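2-dehydropantoate 2-reductase, putative (Enterococcus faecalis, PDB 2EW2) probably catalyses the NADPH-dependent reduction of 2-dehydropantoate (ketopantoate) to (R)-pantoate, a step in pantothenate biosynthesis. Local coordinates at residues D148-I156 / L176-R185; L269-D279 / V306-K316. All blocks are in the same frame, centred on the assembly; numbering follows the deposited sequence.

Contact 1 of 2, residues D148-I156 / L176-R185; sequences DGEIELENI and LNPSYSSNVR
E154 OE1 accepts the backbone N-H of R185 at 3.1 Å, an almost straight bond (176° at the hydrogen) that meets the oxygen nearly end-on to its C-O bond. A water linked to S182 O donates to the same OE1. The other oxygen, E154 OE2, receives two further waters, one shared with N155 O and R185 NH1 and one with Y180 OH. The extended glutamate, with CG opposite its own backbone N (chi1 -175°), carries this carboxylate past S181 to the start of helix 184-195. CG and CD of R185 lie alongside it, R185 CG coming within 3.5 Å of E154 OE1, while the guanidinium runs on to donate from NH2 to E236 O.

Strands 151-155 and 178-180 form a parallel ladder; the strand axes approach to 4.8 Å and are inclined by 30°. S179 N reaches I151 O at 2.9 Å, and L153 N donates in turn to S179 O. S181 N reaches L153 O at 2.9 Å; at the other end, the rung from I151 N to N177 O is weak. Beyond it the N177 amide continues the pairing, ND2 donating to G149 O at 3.1 Å with that oxygen close to the amide plane. These strands belong to a beta-alpha-beta unit: L153 and P178 share the face packed by helix 161-173, and E152 and S179 occupy the other. V184 CG2 packs on the E152-L153 backbone, 3.9 Å from L153 C.

E154 OE2 and R185 NH1, 4.6 Å apart, are joined through water rather than directly. The buried carboxylate is therefore satisfied by a backbone N-H and waters, and its negative charge is probably stabilised by the adjoining helix start and the nearby guanidinium.

Contact 2 of 2, residues L269-D279 / V306-K316; sequences LIKNHRLTEID and VHGKEELLGAK
E310 OE2 takes both the backbone N-H and the hydroxyl of T276, T276 N and T276 OG1 each lying 2.7 Å from it. They arrive from opposite faces of the carboxylate plane. A chi1 of 70° sets T276 OG1 between its own backbone N and carbonyl carbon, from where it also accepts from I278 N, an ST turn. H307 spans two carboxylates, NE2 donating to D279 OD1 at 2.6 Å and ND1 to E310 OE1 at 2.7 Å. Both acceptors lie close to the ring plane; since each ring nitrogen donates to a carboxylate, the ring may well be protonated.

Between backbones, K316 N donates to H273 O at 3.1 Å and L275 N to K316 O at 3.0 Å, the latter from above the carbonyl plane. The C-terminal residue thus pairs with the loop after helix 264-271. It is brought there by a Schellman motif closing helix 297-313: A315 N bonds back to E310 O and G314 N to E311 O, with G314 at phi 58°.

Apolar contacts complete the interface. L269 is a knob in the hole formed by V306, K309, E310 and L313, and its CD1 also meets A315 CB at 3.5 Å. L275 CD2 lies against the E310 carboxylate, 3.6 Å from E310 CD, and meets A315 CB. I278 CG2 makes a CH-pi contact over a face of the H307 ring, 3.9 Å from its centroid and 28° off the normal. K309 leans its CB and CG on L269 CD2 and sends NZ onward to L205 O of the second subunit.

In the fold
Contact 1 closes before contact 2 opens along the chain, and the two lie on opposite sides of its centre, about 33 Å between centres and about 15 Å between nearest atoms. They share no helix or strand. Contact 1 pairs the last two strands of the large mixed sheet of the NADP-type Rossmann domain, then runs into helix 184-195, where the helical C-terminal region begins. Contact 2 joins helices 264-271 and 297-313 of that region near the chain end. Helix 297-313 also carries E311, a magnesium ligand, though no ion is bound to this chain. The second subunit reaches contact 2 but not contact 1, so dimer packing involves the helical region here.

Contact 1 of 2, residues D148-I156 / L176-R185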
# COMPACT_ATOMS: atom_id res chain seq x y z
N ASP B 148 11.13 -22.04 -34.52
CA ASP B 148 9.83 -22.67 -34.49
C ASP B 148 8.92 -21.91 -33.52
O ASP B 148 9.30 -20.87 -32.97
CB ASP B 148 9.96 -24.15 -34.07
CG ASP B 148 10.60 -24.33 -32.69
OD1 ASP B 148 10.46 -23.45 -31.80
OD2 ASP B 148 11.25 -25.38 -32.46
N GLY B 149 7.72 -22.43 -33.32
CA GLY B 149 6.82 -21.88 -32.31
C GLY B 149 5.46 -22.53 -32.40
O GLY B 149 5.29 -23.54 -33.10
N GLU B 150 4.51 -21.96 -31.67
CA GLU B 150 3.15 -22.43 -31.61
C GLU B 150 2.28 -21.30 -31.11
O GLU B 150 2.79 -20.30 -30.60
CB GLU B 150 3.02 -23.67 -30.70
CG GLU B 150 3.44 -23.45 -29.25
CD GLU B 150 3.08 -24.63 -28.34
OE1 GLU B 150 2.02 -25.26 -28.54
OE2 GLU B 150 3.86 -24.91 -27.41
N ILE B 151 0.96 -21.45 -31.28
CA ILE B 151 0.01 -20.53 -30.69
C ILE B 151 -1.04 -21.38 -30.00
O ILE B 151 -1.58 -22.29 -30.61
CB ILE B 151 -0.66 -19.62 -31.77
CG1 ILE B 151 0.40 -18.82 -32.53
CG2 ILE B 151 -1.70 -18.63 -31.13
CD1 ILE B 151 -0.17 -17.89 -33.58
N GLU B 152 -1.29 -21.10 -28.73
CA GLU B 152 -2.39 -21.71 -28.00
C GLU B 152 -3.50 -20.65 -27.91
O GLU B 152 -3.19 -19.47 -27.71
CB GLU B 152 -1.94 -22.15 -26.60
CG GLU B 152 -0.82 -23.21 -26.60
CD GLU B 152 -0.48 -23.71 -25.19
OE1 GLU B 152 -0.52 -22.90 -24.23
OE2 GLU B 152 -0.19 -24.92 -25.05
N LEU B 153 -4.75 -21.04 -28.12
CA LEU B 153 -5.86 -20.08 -28.05
C LEU B 153 -7.09 -20.69 -27.40
O LEU B 153 -7.23 -21.91 -27.30
CB LEU B 153 -6.18 -19.47 -29.42
CG LEU B 153 -6.72 -20.38 -30.53
CD1 LEU B 153 -8.26 -20.51 -30.47
CD2 LEU B 153 -6.29 -19.84 -31.87
N GLU B 154 -7.98 -19.81 -26.94
CA GLU B 154 -9.17 -20.22 -26.22
C GLU B 154 -10.22 -19.13 -26.41
O GLU B 154 -9.89 -17.96 -26.35
CB GLU B 154 -8.85 -20.37 -24.71
CG GLU B 154 -10.01 -20.91 -23.92
CD GLU B 154 -9.75 -21.13 -22.43
OE1 GLU B 154 -8.68 -20.76 -21.89
OE2 GLU B 154 -10.66 -21.70 -21.80
N ASN B 155 -11.46 -19.51 -26.68
CA ASN B 155 -12.61 -18.59 -26.63
C ASN B 155 -12.91 -18.23 -25.19
O ASN B 155 -12.86 -19.10 -24.31
CB ASN B 155 -13.87 -19.21 -27.25
CG ASN B 155 -14.17 -20.59 -26.68
OD1 ASN B 155 -15.24 -20.83 -26.10
ND2 ASN B 155 -13.23 -21.51 -26.83
N ILE B 156 -13.22 -16.97 -24.95
CA ILE B 156 -13.57 -16.53 -23.61
C ILE B 156 -15.01 -16.89 -23.27
O ILE B 156 -15.30 -17.25 -22.13
CB ILE B 156 -13.33 -15.01 -23.44
CG1 ILE B 156 -11.83 -14.72 -23.58
CG2 ILE B 156 -13.92 -14.52 -22.08
CD1 ILE B 156 -11.45 -13.26 -23.39
N LEU B 176 1.25 -22.24 -38.49
CA LEU B 176 1.46 -21.52 -37.24
C LEU B 176 1.49 -22.42 -36.02
O LEU B 176 1.70 -21.94 -34.91
CB LEU B 176 0.42 -20.41 -37.09
CG LEU B 176 0.65 -19.14 -37.92
CD1 LEU B 176 -0.61 -18.33 -38.03
CD2 LEU B 176 1.75 -18.31 -37.26
N ASN B 177 1.33 -23.74 -36.21
CA ASN B 177 1.29 -24.73 -35.11
C ASN B 177 0.31 -24.38 -33.97
O ASN B 177 0.68 -24.38 -32.79
CB ASN B 177 2.70 -25.03 -34.55
CG ASN B 177 3.60 -25.77 -35.55
OD1 ASN B 177 3.15 -26.66 -36.29
ND2 ASN B 177 4.87 -25.40 -35.56
N PRO B 178 -0.97 -24.15 -34.31
CA PRO B 178 -1.97 -23.79 -33.31
C PRO B 178 -2.46 -24.98 -32.51
O PRO B 178 -2.37 -26.12 -32.98
CB PRO B 178 -3.12 -23.28 -34.16
CG PRO B 178 -3.06 -24.14 -35.36
CD PRO B 178 -1.58 -24.22 -35.66
N SER B 179 -2.97 -24.73 -31.31
CA SER B 179 -3.75 -25.71 -30.61
C SER B 179 -4.84 -25.00 -29.80
O SER B 179 -4.65 -23.87 -29.35
CB SER B 179 -2.88 -26.57 -29.69
OG SER B 179 -2.46 -25.85 -28.56
N TYR B 180 -5.97 -25.66 -29.63
CA TYR B 180 -7.00 -25.16 -28.74
C TYR B 180 -6.56 -25.56 -27.35
O TYR B 180 -6.16 -26.71 -27.13
CB TYR B 180 -8.36 -25.79 -29.06
CG TYR B 180 -9.45 -25.25 -28.18
CD1 TYR B 180 -10.12 -24.07 -28.52
CD2 TYR B 180 -9.80 -25.89 -26.98
CE1 TYR B 180 -11.11 -23.53 -27.69
CE2 TYR B 180 -10.80 -25.36 -26.14
CZ TYR B 180 -11.45 -24.18 -26.52
OH TYR B 180 -12.44 -23.65 -25.72
N SER B 181 -6.61 -24.62 -26.40
CA SER B 181 -6.25 -24.95 -25.03
C SER B 181 -7.22 -24.34 -24.05
O SER B 181 -7.44 -23.11 -24.04
CB SER B 181 -4.81 -24.50 -24.70
OG SER B 181 -4.54 -24.64 -23.30
N SER B 182 -7.78 -25.18 -23.19
CA SER B 182 -8.63 -24.70 -22.11
C SER B 182 -7.83 -24.23 -20.87
O SER B 182 -8.39 -24.08 -19.77
CB SER B 182 -9.62 -25.79 -21.72
OG SER B 182 -8.90 -26.91 -21.21
N ASN B 183 -6.52 -24.02 -21.02
CA ASN B 183 -5.72 -23.49 -19.92
C ASN B 183 -5.19 -22.09 -20.18
O ASN B 183 -4.50 -21.53 -19.33
CB ASN B 183 -4.56 -24.44 -19.52
CG ASN B 183 -4.01 -24.14 -18.11
OD1 ASN B 183 -4.77 -24.05 -17.13
ND2 ASN B 183 -2.69 -23.99 -18.00
N VAL B 184 -5.51 -21.52 -21.35
CA VAL B 184 -4.96 -20.21 -21.74
C VAL B 184 -5.34 -19.09 -20.75
O VAL B 184 -4.47 -18.37 -20.25
CB VAL B 184 -5.38 -19.81 -23.17
CG1 VAL B 184 -4.83 -18.41 -23.52
CG2 VAL B 184 -4.87 -20.83 -24.16
N ARG B 185 -6.63 -18.96 -20.47
CA ARG B 185 -7.13 -17.95 -19.54
C ARG B 185 -6.54 -18.16 -18.15
O ARG B 185 -6.10 -17.21 -17.53
CB ARG B 185 -8.67 -17.95 -19.53
CG ARG B 185 -9.25 -17.49 -20.88
CD ARG B 185 -10.77 -17.60 -20.96
NE ARG B 185 -11.39 -16.82 -19.90
CZ ARG B 185 -12.33 -17.29 -19.08
NH1 ARG B 185 -12.81 -18.51 -19.28
NH2 ARG B 185 -12.81 -16.52 -18.11
O HOH W 1 0.23 -25.75 -30.60
O HOH W 2 -2.06 -22.65 -22.01
O HOH W 3 -8.32 -21.41 -18.91
O HOH W 4 -12.92 -20.18 -21.80
O HOH W 5 -12.04 -23.57 -23.02

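Contact 2 of 2, residues L269-D279 / V306-K316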
# COMPACT_ATOMS: atom_id res chain seq x y z
N LEU B 269 11.12 0.85 -13.57
CA LEU B 269 10.93 2.10 -12.85
C LEU B 269 12.18 2.53 -12.10
O LEU B 269 12.64 3.67 -12.26
CB LEU B 269 9.72 2.04 -11.89
CG LEU B 269 9.42 3.34 -11.13
CD1 LEU B 269 9.24 4.55 -12.08
CD2 LEU B 269 8.20 3.20 -10.21
N ILE B 270 12.70 1.63 -11.26
CA ILE B 270 13.79 2.01 -10.36
C ILE B 270 15.13 2.18 -11.11
O ILE B 270 15.85 3.14 -10.87
CB ILE B 270 13.91 1.07 -9.13
CG1 ILE B 270 12.55 0.96 -8.39
CG2 ILE B 270 15.01 1.55 -8.18
CD1 ILE B 270 11.89 2.33 -8.04
N LYS B 271 15.43 1.25 -12.01
CA LYS B 271 16.66 1.36 -12.83
C LYS B 271 16.56 2.41 -13.93
O LYS B 271 17.44 3.25 -14.07
CB LYS B 271 17.05 0.01 -13.43
CG LYS B 271 18.22 -0.65 -12.77
CD LYS B 271 18.70 -1.86 -13.59
CE LYS B 271 19.53 -1.44 -14.82
NZ LYS B 271 19.74 -2.58 -15.77
N ASN B 272 15.47 2.35 -14.70
CA ASN B 272 15.38 3.08 -15.96
C ASN B 272 14.44 4.28 -15.98
O ASN B 272 14.35 4.98 -17.00
CB ASN B 272 15.01 2.10 -17.09
CG ASN B 272 16.12 1.09 -17.37
OD1 ASN B 272 17.24 1.46 -17.72
ND2 ASN B 272 15.81 -0.19 -17.22
N HIS B 273 13.74 4.53 -14.87
CA HIS B 273 12.78 5.65 -14.78
C HIS B 273 11.77 5.65 -15.93
O HIS B 273 11.48 6.69 -16.54
CB HIS B 273 13.49 7.01 -14.67
CG HIS B 273 14.29 7.17 -13.41
ND1 HIS B 273 14.77 8.39 -12.99
CD2 HIS B 273 14.68 6.27 -12.47
CE1 HIS B 273 15.44 8.24 -11.86
NE2 HIS B 273 15.39 6.96 -11.52
N ARG B 274 11.27 4.45 -16.21
CA ARG B 274 10.23 4.21 -17.20
C ARG B 274 8.91 3.84 -16.51
O ARG B 274 8.90 3.16 -15.48
CB ARG B 274 10.66 3.08 -18.13
CG ARG B 274 11.76 3.46 -19.13
CD ARG B 274 12.14 2.23 -19.97
NE ARG B 274 12.69 1.14 -19.16
CZ ARG B 274 12.61 -0.16 -19.46
NH1 ARG B 274 11.98 -0.55 -20.57
NH2 ARG B 274 13.14 -1.07 -18.64
N LEU B 275 7.80 4.29 -17.09
CA LEU B 275 6.46 3.92 -16.62
C LEU B 275 6.29 2.40 -16.58
O LEU B 275 6.84 1.67 -17.42
CB LEU B 275 5.40 4.61 -17.48
CG LEU B 275 5.32 6.12 -17.30
CD1 LEU B 275 4.46 6.79 -18.39
CD2 LEU B 275 4.82 6.52 -15.91
N THR B 276 5.56 1.91 -15.58
CA THR B 276 5.40 0.48 -15.34
C THR B 276 4.17 -0.07 -16.06
O THR B 276 3.35 0.69 -16.56
CB THR B 276 5.23 0.18 -13.83
OG1 THR B 276 3.95 0.65 -13.38
CG2 THR B 276 6.33 0.86 -13.01
N GLU B 277 4.04 -1.39 -16.05
CA GLU B 277 2.84 -2.08 -16.57
C GLU B 277 1.73 -2.26 -15.52
O GLU B 277 0.81 -3.05 -15.75
CB GLU B 277 3.24 -3.47 -17.09
CG GLU B 277 4.15 -3.47 -18.32
CD GLU B 277 3.52 -2.77 -19.51
OE1 GLU B 277 2.36 -3.09 -19.84
OE2 GLU B 277 4.18 -1.91 -20.13
N ILE B 278 1.80 -1.54 -14.40
CA ILE B 278 0.91 -1.83 -13.25
C ILE B 278 -0.59 -1.78 -13.57
O ILE B 278 -1.38 -2.55 -13.03
CB ILE B 278 1.27 -0.98 -11.96
CG1 ILE B 278 0.56 -1.52 -10.71
CG2 ILE B 278 0.93 0.50 -12.13
CD1 ILE B 278 1.44 -2.30 -9.78
N ASP B 279 -0.98 -0.90 -14.49
CA ASP B 279 -2.39 -0.77 -14.86
C ASP B 279 -2.98 -2.02 -15.47
O ASP B 279 -4.19 -2.20 -15.42
CB ASP B 279 -2.61 0.42 -15.81
CG ASP B 279 -2.55 1.76 -15.10
OD1 ASP B 279 -2.71 1.82 -13.87
OD2 ASP B 279 -2.34 2.77 -15.78
N VAL B 306 2.69 2.75 -6.74
CA VAL B 306 3.54 2.65 -7.94
C VAL B 306 3.40 3.88 -8.83
O VAL B 306 4.40 4.49 -9.22
CB VAL B 306 3.32 1.31 -8.69
CG1 VAL B 306 3.97 1.33 -10.10
CG2 VAL B 306 3.91 0.17 -7.86
N HIS B 307 2.16 4.28 -9.13
CA HIS B 307 1.90 5.53 -9.83
C HIS B 307 2.46 6.74 -9.10
O HIS B 307 2.97 7.67 -9.75
CB HIS B 307 0.40 5.72 -10.08
CG HIS B 307 -0.15 4.82 -11.15
ND1 HIS B 307 0.53 4.54 -12.31
CD2 HIS B 307 -1.33 4.15 -11.23
CE1 HIS B 307 -0.19 3.73 -13.06
NE2 HIS B 307 -1.33 3.49 -12.43
N GLY B 308 2.37 6.75 -7.77
CA GLY B 308 3.02 7.79 -6.95
C GLY B 308 4.52 7.84 -7.19
O GLY B 308 5.08 8.90 -7.48
N LYS B 309 5.18 6.69 -7.08
CA LYS B 309 6.62 6.59 -7.34
C LYS B 309 7.03 7.00 -8.78
O LYS B 309 8.06 7.66 -8.97
CB LYS B 309 7.10 5.17 -7.03
CG LYS B 309 8.61 5.03 -6.89
CD LYS B 309 9.11 5.72 -5.63
CE LYS B 309 10.55 5.35 -5.33
NZ LYS B 309 11.04 6.10 -4.14
N GLU B 310 6.24 6.59 -9.78
CA GLU B 310 6.47 7.01 -11.17
C GLU B 310 6.56 8.55 -11.26
O GLU B 310 7.52 9.09 -11.81
CB GLU B 310 5.38 6.48 -12.10
CG GLU B 310 5.42 4.96 -12.35
CD GLU B 310 4.17 4.45 -13.05
OE1 GLU B 310 3.12 5.12 -12.99
OE2 GLU B 310 4.23 3.36 -13.67
N GLU B 311 5.55 9.22 -10.70
CA GLU B 311 5.52 10.68 -10.65
C GLU B 311 6.74 11.28 -9.93
O GLU B 311 7.37 12.21 -10.44
CB GLU B 311 4.22 11.15 -10.01
CG GLU B 311 3.98 12.65 -10.08
CD GLU B 311 3.12 13.08 -11.25
OE1 GLU B 311 2.76 14.28 -11.30
OE2 GLU B 311 2.79 12.23 -12.11
N LEU B 312 7.07 10.74 -8.76
CA LEU B 312 8.23 11.21 -8.00
C LEU B 312 9.55 11.06 -8.76
O LEU B 312 10.44 11.89 -8.61
CB LEU B 312 8.34 10.49 -6.66
CG LEU B 312 7.27 10.83 -5.61
CD1 LEU B 312 7.29 9.80 -4.49
CD2 LEU B 312 7.45 12.26 -5.08
N LEU B 313 9.69 10.00 -9.55
CA LEU B 313 10.93 9.72 -10.26
C LEU B 313 10.96 10.36 -11.65
O LEU B 313 11.96 10.27 -12.36
CB LEU B 313 11.15 8.21 -10.38
CG LEU B 313 11.52 7.42 -9.12
CD1 LEU B 313 11.65 5.93 -9.42
CD2 LEU B 313 12.80 7.94 -8.49
N GLY B 314 9.85 11.01 -12.02
CA GLY B 314 9.63 11.53 -13.37
C GLY B 314 9.71 10.47 -14.48
O GLY B 314 10.28 10.73 -15.54
N ALA B 315 9.16 9.29 -14.22
CA ALA B 315 9.18 8.19 -15.18
C ALA B 315 8.47 8.59 -16.46
O ALA B 315 7.51 9.36 -16.42
CB ALA B 315 8.54 6.96 -14.59
N LYS B 316 8.95 8.08 -17.60
CA LYS B 316 8.37 8.43 -18.91
C LYS B 316 7.95 7.21 -19.73
O LYS B 316 8.35 6.09 -19.43
CB LYS B 316 9.34 9.29 -19.71
CG LYS B 316 9.30 10.78 -19.36
CD LYS B 316 10.55 11.52 -19.88
CE LYS B 316 10.46 11.79 -21.39
NZ LYS B 316 11.78 12.22 -21.99
O HOH W 6 13.97 10.89 -14.68
O HOH W 7 2.17 3.46 -15.21